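Local coordinates for salicylic acid-binding protein 2 (Nicotiana tabacum, PDB 1XKL) that hydrolyses methyl salicylate to salicylic acid and methanol, releasing the active defence hormone that switches on systemic acquired resistance in plants, at residues Y58-P61 with L62-M66; E51-T54 with L55-T59. One frame throughout, in Å; residues are numbered along the deposited sequence.

Contact 1: residues Y58-P61 with L62-M66; sequences YTLP and LMELM
T59 and L62 form the tightly packed, buried side of this helical turn: their side chains run side by side in the same direction, and the methyl CG2 of T59 lies 3.7 Å from CB of L62. With OG1 turned beside the backbone N (chi1 -47°), CG2 falls anti to that N and reaches L62, while the hydroxyl is left to L55 O and N86 ND2. Helix 83-93 packs against this face, T59 touching L89 and L62 touching A90; L62 also meets V8 of the central sheet. The buried M63 adds its CG, 3.5 Å from T59 O. On the solvent side E64 is exposed and slants across L60, its CG 3.3 Å from L60 O and its OE1 3.6 Å from L60 CG, a carboxylate oxygen beside the branching carbon of the leucine. The helix kinks at P61, whose nitrogen has no hydrogen to give to the turn before. The turn is carried on by M63 N to T59 O (3.1 Å), E64 N to L60 O (2.9 Å) and L65 N to P61 O (3.1 Å), and L62 N adds a weak bond to T59 O. The chemistry thus sets T59 CG2, L62 and M63 against the fold, with the T59 hydroxyl satisfied there, and keeps the E64 carboxylate on the exposed side, beside L60 and P61.

Contact 2: residues E51-T54 with L55-T59; sequences ELRT and LYDYT
L52 meets the ring of Y58 obliquely, its CD1 3.9 Å from CD1 of the tyrosine, while CD1 of L55 sits at the ring edge, in plane. The ring of F182 also meets that of Y58. The other flat groups are the guanidinium of R53, which has E51 O over one face, offset toward the rim, and the carboxylate of D57, whose plane stands 86° from that guanidinium. These opposite charges do not pair: NE of R53 is 5.1 Å from OD2 of D57, and R53 NH2 is bonded to E50 O instead.

The carboxylate turns back to the backbone ahead of the helix. Its OD2 receives a long, weak but nearly straight hydrogen bond from R53 N (3.4 Å, 172°). Separately, OG1 of T54 accepts a hydrogen bond from D57 N at 3.2 Å. The T54 hydroxyl lies between its own N and carbonyl carbon (chi1 70°), a setting that turns it toward the first turn of the helix. The carbonyl oxygen of T54 takes two further bonds, both weak, from D57 N and Y58 N. A water joins the two side chains, 2.8 Å from T54 OG1 and donating to OD1 of D57. L52 CD2 packs at 3.9 Å on CB of D57, the leucine and aspartate side chains pointing opposite ways. L55 N bonds to D185 OD2 of helix 183-188.

T54 is therefore the N-cap of helix 55-67. It is a cap of the classic kind, in which a threonine hydroxyl accepts the backbone NH three residues on, here where the loop after strand 33-36 enters a helix of the alpha/beta hydrolase fold.

How the contacts relate
Contacts 1 and 2 follow one another along helix 55-67, their centres 10 Å apart, and share Y58 and T59. Contact 2 starts the helix at its N-cap; contact 1 carries it past the kink at P61. The approach to the active site is made at the start. The side chain of Y58 lies about 5 Å from that of A13, which binds salicylate, about 8 Å from that of the nucleophile S81 and about 7 Å from the bound ligand. The side chain of T59, one residue later, is already about 12 Å from the ligand. Both contacts lean on helix 83-93, and contact 1 reaches strand 6-10 as well.

Contact 1: residues Y58-P61 with L62-M66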
ATOM      1  N   TYR A  58      -3.887 -30.565   6.530  1.00 20.10           N
ATOM      2  CA  TYR A  58      -2.917 -30.259   5.488  1.00 19.31           C
ATOM      3  C   TYR A  58      -2.870 -31.343   4.410  1.00 18.64           C
ATOM      4  O   TYR A  58      -2.657 -31.049   3.232  1.00 18.99           O
ATOM      5  CB  TYR A  58      -1.539 -30.080   6.137  1.00 17.85           C
ATOM      6  CG  TYR A  58      -0.384 -29.827   5.197  1.00 19.63           C
ATOM      7  CD1 TYR A  58      -0.477 -28.885   4.167  1.00 15.93           C
ATOM      8  CD2 TYR A  58       0.827 -30.503   5.369  1.00 19.27           C
ATOM      9  CE1 TYR A  58       0.615 -28.624   3.334  1.00 16.88           C
ATOM     10  CE2 TYR A  58       1.918 -30.252   4.550  1.00 16.81           C
ATOM     11  CZ  TYR A  58       1.811 -29.315   3.536  1.00 17.80           C
ATOM     12  OH  TYR A  58       2.907 -29.069   2.732  1.00 17.42           O
ATOM     13  N   THR A  59      -3.105 -32.587   4.816  1.00 18.12           N
ATOM     14  CA  THR A  59      -3.065 -33.743   3.921  1.00 18.09           C
ATOM     15  C   THR A  59      -4.399 -34.060   3.248  1.00 19.25           C
ATOM     16  O   THR A  59      -4.485 -34.957   2.408  1.00 19.60           O
ATOM     17  CB  THR A  59      -2.628 -35.003   4.698  1.00 18.36           C
ATOM     18  OG1 THR A  59      -1.483 -34.691   5.499  1.00 16.06           O
ATOM     19  CG2 THR A  59      -2.281 -36.135   3.735  1.00 15.24           C
ATOM     20  N   LEU A  60      -5.440 -33.327   3.623  1.00 20.08           N
ATOM     21  CA  LEU A  60      -6.767 -33.543   3.073  1.00 20.82           C
ATOM     22  C   LEU A  60      -6.793 -33.857   1.572  1.00 19.62           C
ATOM     23  O   LEU A  60      -7.388 -34.849   1.152  1.00 20.55           O
ATOM     24  CB  LEU A  60      -7.642 -32.320   3.378  1.00 23.91           C
ATOM     25  CG  LEU A  60      -9.152 -32.526   3.359  1.00 26.11           C
ATOM     26  CD1 LEU A  60      -9.521 -33.690   4.275  1.00 27.62           C
ATOM     27  CD2 LEU A  60      -9.847 -31.244   3.818  1.00 27.75           C
ATOM     28  N   PRO A  61      -6.136 -33.033   0.742  1.00 19.27           N
ATOM     29  CA  PRO A  61      -6.151 -33.309  -0.702  1.00 19.47           C
ATOM     30  C   PRO A  61      -5.681 -34.723  -1.052  1.00 20.15           C
ATOM     31  O   PRO A  61      -6.285 -35.403  -1.887  1.00 21.77           O
ATOM     32  CB  PRO A  61      -5.227 -32.233  -1.271  1.00 19.14           C
ATOM     33  CG  PRO A  61      -5.402 -31.095  -0.297  1.00 19.93           C
ATOM     34  CD  PRO A  61      -5.358 -31.820   1.030  1.00 18.23           C
ATOM     35  N   LEU A  62      -4.608 -35.171  -0.408  1.00 18.62           N
ATOM     36  CA  LEU A  62      -4.084 -36.505  -0.666  1.00 18.16           C
ATOM     37  C   LEU A  62      -5.092 -37.562  -0.233  1.00 19.98           C
ATOM     38  O   LEU A  62      -5.310 -38.553  -0.932  1.00 17.05           O
ATOM     39  CB  LEU A  62      -2.760 -36.711   0.077  1.00 17.95           C
ATOM     40  CG  LEU A  62      -2.114 -38.095  -0.055  1.00 16.58           C
ATOM     41  CD1 LEU A  62      -1.918 -38.428  -1.535  1.00 15.39           C
ATOM     42  CD2 LEU A  62      -0.773 -38.101   0.676  1.00 14.09           C
HETATM   43  N   MSE A  63      -5.720 -37.354   0.918  1.00 22.18           N
HETATM   44  CA  MSE A  63      -6.697 -38.322   1.397  1.00 24.91           C
HETATM   45  C   MSE A  63      -7.860 -38.414   0.409  1.00 24.61           C
HETATM   46  O   MSE A  63      -8.343 -39.505   0.113  1.00 23.95           O
HETATM   47  CB  MSE A  63      -7.209 -37.926   2.787  1.00 28.14           C
HETATM   48  CG  MSE A  63      -6.114 -37.749   3.828  1.00 34.23           C
HETATM   49 SE   MSE A  63      -4.966 -39.308   4.005  1.00 44.92          SE
HETATM   50  CE  MSE A  63      -6.276 -40.545   4.690  1.00 38.22           C
ATOM     51  N   GLU A  64      -8.295 -37.269  -0.112  1.00 24.83           N
ATOM     52  CA  GLU A  64      -9.404 -37.239  -1.066  1.00 26.34           C
ATOM     53  C   GLU A  64      -9.067 -38.005  -2.340  1.00 26.26           C
ATOM     54  O   GLU A  64      -9.918 -38.685  -2.915  1.00 26.05           O
ATOM     55  CB  GLU A  64      -9.766 -35.790  -1.397  1.00 28.33           C
ATOM     56  CG  GLU A  64     -10.337 -35.033  -0.204  1.00 32.17           C
ATOM     57  CD  GLU A  64     -10.443 -33.536  -0.440  1.00 35.61           C
ATOM     58  OE1 GLU A  64     -11.102 -32.856   0.375  1.00 37.87           O
ATOM     59  OE2 GLU A  64      -9.870 -33.041  -1.433  1.00 36.63           O
ATOM     60  N   LEU A  65      -7.818 -37.890  -2.776  1.00 26.53           N
ATOM     61  CA  LEU A  65      -7.357 -38.579  -3.973  1.00 26.44           C
ATOM     62  C   LEU A  65      -7.330 -40.083  -3.737  1.00 28.05           C
ATOM     63  O   LEU A  65      -7.773 -40.865  -4.582  1.00 28.46           O
ATOM     64  CB  LEU A  65      -5.960 -38.086  -4.350  1.00 27.63           C
ATOM     65  CG  LEU A  65      -5.179 -38.852  -5.416  1.00 29.44           C
ATOM     66  CD1 LEU A  65      -5.968 -38.919  -6.711  1.00 32.01           C
ATOM     67  CD2 LEU A  65      -3.842 -38.167  -5.638  1.00 30.73           C
HETATM   68  N   MSE A  66      -6.805 -40.492  -2.587  1.00 27.93           N
HETATM   69  CA  MSE A  66      -6.725 -41.911  -2.263  1.00 30.06           C
HETATM   70  C   MSE A  66      -8.106 -42.538  -2.174  1.00 30.56           C
HETATM   71  O   MSE A  66      -8.288 -43.702  -2.533  1.00 29.16           O
HETATM   72  CB  MSE A  66      -5.978 -42.111  -0.943  1.00 30.82           C
HETATM   73  CG  MSE A  66      -4.524 -41.665  -0.976  1.00 31.98           C
HETATM   74 SE   MSE A  66      -3.456 -42.662  -2.268  1.00 39.37          SE
HETATM   75  CE  MSE A  66      -3.423 -44.365  -1.342  1.00 33.60           C
TER

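Contact 2: residues E51-T54 with L55-T59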
ATOM      1  N   GLU A  51      -5.602 -21.682   8.551  1.00 23.09           N
ATOM      2  CA  GLU A  51      -6.808 -22.499   8.637  1.00 23.83           C
ATOM      3  C   GLU A  51      -6.458 -23.944   8.945  1.00 22.21           C
ATOM      4  O   GLU A  51      -7.341 -24.760   9.195  1.00 22.27           O
ATOM      5  CB  GLU A  51      -7.578 -22.446   7.316  1.00 24.99           C
ATOM      6  CG  GLU A  51      -8.053 -21.060   6.922  1.00 30.72           C
ATOM      7  CD  GLU A  51      -8.624 -21.020   5.519  1.00 32.09           C
ATOM      8  OE1 GLU A  51      -9.543 -21.809   5.224  1.00 35.02           O
ATOM      9  OE2 GLU A  51      -8.153 -20.194   4.711  1.00 36.04           O
ATOM     10  N   LEU A  52      -5.169 -24.264   8.923  1.00 22.09           N
ATOM     11  CA  LEU A  52      -4.735 -25.632   9.187  1.00 21.40           C
ATOM     12  C   LEU A  52      -4.097 -25.742  10.561  1.00 19.23           C
ATOM     13  O   LEU A  52      -3.176 -24.997  10.888  1.00 19.92           O
ATOM     14  CB  LEU A  52      -3.726 -26.080   8.124  1.00 20.94           C
ATOM     15  CG  LEU A  52      -4.036 -25.752   6.660  1.00 21.98           C
ATOM     16  CD1 LEU A  52      -2.935 -26.320   5.768  1.00 22.46           C
ATOM     17  CD2 LEU A  52      -5.387 -26.338   6.279  1.00 22.74           C
ATOM     18  N   ARG A  53      -4.578 -26.671  11.370  1.00 19.92           N
ATOM     19  CA  ARG A  53      -3.993 -26.828  12.690  1.00 22.19           C
ATOM     20  C   ARG A  53      -3.449 -28.228  12.948  1.00 20.32           C
ATOM     21  O   ARG A  53      -2.789 -28.453  13.956  1.00 22.65           O
ATOM     22  CB  ARG A  53      -5.011 -26.421  13.749  1.00 24.13           C
ATOM     23  CG  ARG A  53      -6.431 -26.832  13.424  1.00 27.82           C
ATOM     24  CD  ARG A  53      -7.441 -26.007  14.215  1.00 30.63           C
ATOM     25  NE  ARG A  53      -8.004 -24.889  13.451  1.00 35.20           N
ATOM     26  CZ  ARG A  53      -7.321 -23.828  13.029  1.00 35.00           C
ATOM     27  NH1 ARG A  53      -6.026 -23.714  13.282  1.00 34.31           N
ATOM     28  NH2 ARG A  53      -7.947 -22.860  12.371  1.00 35.71           N
ATOM     29  N   THR A  54      -3.708 -29.158  12.030  1.00 19.54           N
ATOM     30  CA  THR A  54      -3.214 -30.534  12.156  1.00 19.77           C
ATOM     31  C   THR A  54      -2.669 -31.037  10.819  1.00 20.76           C
ATOM     32  O   THR A  54      -3.039 -30.530   9.750  1.00 16.77           O
ATOM     33  CB  THR A  54      -4.323 -31.525  12.578  1.00 20.16           C
ATOM     34  OG1 THR A  54      -5.251 -31.699  11.497  1.00 20.68           O
ATOM     35  CG2 THR A  54      -5.060 -31.020  13.808  1.00 19.74           C
ATOM     36  N   LEU A  55      -1.808 -32.049  10.874  1.00 20.07           N
ATOM     37  CA  LEU A  55      -1.249 -32.606   9.650  1.00 19.42           C
ATOM     38  C   LEU A  55      -2.381 -33.162   8.791  1.00 20.93           C
ATOM     39  O   LEU A  55      -2.313 -33.135   7.559  1.00 21.69           O
ATOM     40  CB  LEU A  55      -0.243 -33.719   9.961  1.00 18.79           C
ATOM     41  CG  LEU A  55       0.429 -34.337   8.724  1.00 17.77           C
ATOM     42  CD1 LEU A  55       1.272 -33.276   8.030  1.00 17.49           C
ATOM     43  CD2 LEU A  55       1.293 -35.513   9.136  1.00 18.72           C
ATOM     44  N   TYR A  56      -3.432 -33.647   9.444  1.00 21.96           N
ATOM     45  CA  TYR A  56      -4.570 -34.199   8.721  1.00 23.17           C
ATOM     46  C   TYR A  56      -5.258 -33.162   7.823  1.00 22.15           C
ATOM     47  O   TYR A  56      -5.622 -33.475   6.691  1.00 21.25           O
ATOM     48  CB  TYR A  56      -5.580 -34.813   9.699  1.00 25.07           C
ATOM     49  CG  TYR A  56      -6.678 -35.588   9.006  1.00 29.88           C
ATOM     50  CD1 TYR A  56      -7.798 -34.935   8.488  1.00 32.20           C
ATOM     51  CD2 TYR A  56      -6.569 -36.962   8.812  1.00 30.09           C
ATOM     52  CE1 TYR A  56      -8.779 -35.630   7.788  1.00 35.58           C
ATOM     53  CE2 TYR A  56      -7.541 -37.669   8.114  1.00 34.93           C
ATOM     54  CZ  TYR A  56      -8.644 -36.996   7.603  1.00 36.08           C
ATOM     55  OH  TYR A  56      -9.603 -37.685   6.895  1.00 39.93           O
ATOM     56  N   ASP A  57      -5.435 -31.938   8.323  1.00 21.99           N
ATOM     57  CA  ASP A  57      -6.073 -30.876   7.532  1.00 21.13           C
ATOM     58  C   ASP A  57      -5.200 -30.539   6.321  1.00 21.09           C
ATOM     59  O   ASP A  57      -5.702 -30.234   5.244  1.00 21.51           O
ATOM     60  CB  ASP A  57      -6.239 -29.582   8.342  1.00 19.86           C
ATOM     61  CG  ASP A  57      -7.132 -29.744   9.562  1.00 22.79           C
ATOM     62  OD1 ASP A  57      -7.991 -30.650   9.578  1.00 24.62           O
ATOM     63  OD2 ASP A  57      -6.979 -28.933  10.501  1.00 21.97           O
ATOM     64  N   TYR A  58      -3.887 -30.565   6.530  1.00 20.10           N
ATOM     65  CA  TYR A  58      -2.917 -30.259   5.488  1.00 19.31           C
ATOM     66  C   TYR A  58      -2.870 -31.343   4.410  1.00 18.64           C
ATOM     67  O   TYR A  58      -2.657 -31.049   3.232  1.00 18.99           O
ATOM     68  CB  TYR A  58      -1.539 -30.080   6.137  1.00 17.85           C
ATOM     69  CG  TYR A  58      -0.384 -29.827   5.197  1.00 19.63           C
ATOM     70  CD1 TYR A  58      -0.477 -28.885   4.167  1.00 15.93           C
ATOM     71  CD2 TYR A  58       0.827 -30.503   5.369  1.00 19.27           C
ATOM     72  CE1 TYR A  58       0.615 -28.624   3.334  1.00 16.88           C
ATOM     73  CE2 TYR A  58       1.918 -30.252   4.550  1.00 16.81           C
ATOM     74  CZ  TYR A  58       1.811 -29.315   3.536  1.00 17.80           C
ATOM     75  OH  TYR A  58       2.907 -29.069   2.732  1.00 17.42           O
ATOM     76  N   THR A  59      -3.105 -32.587   4.816  1.00 18.12           N
ATOM     77  CA  THR A  59      -3.065 -33.743   3.921  1.00 18.09           C
ATOM     78  C   THR A  59      -4.399 -34.060   3.248  1.00 19.25           C
ATOM     79  O   THR A  59      -4.485 -34.957   2.408  1.00 19.60           O
ATOM     80  CB  THR A  59      -2.628 -35.003   4.698  1.00 18.36           C
ATOM     81  OG1 THR A  59      -1.483 -34.691   5.499  1.00 16.06           O
ATOM     82  CG2 THR A  59      -2.281 -36.135   3.735  1.00 15.24           C
TER
HETATM   83  O   HOH W   1      -7.857 -32.600  11.978  1.00 45.93           O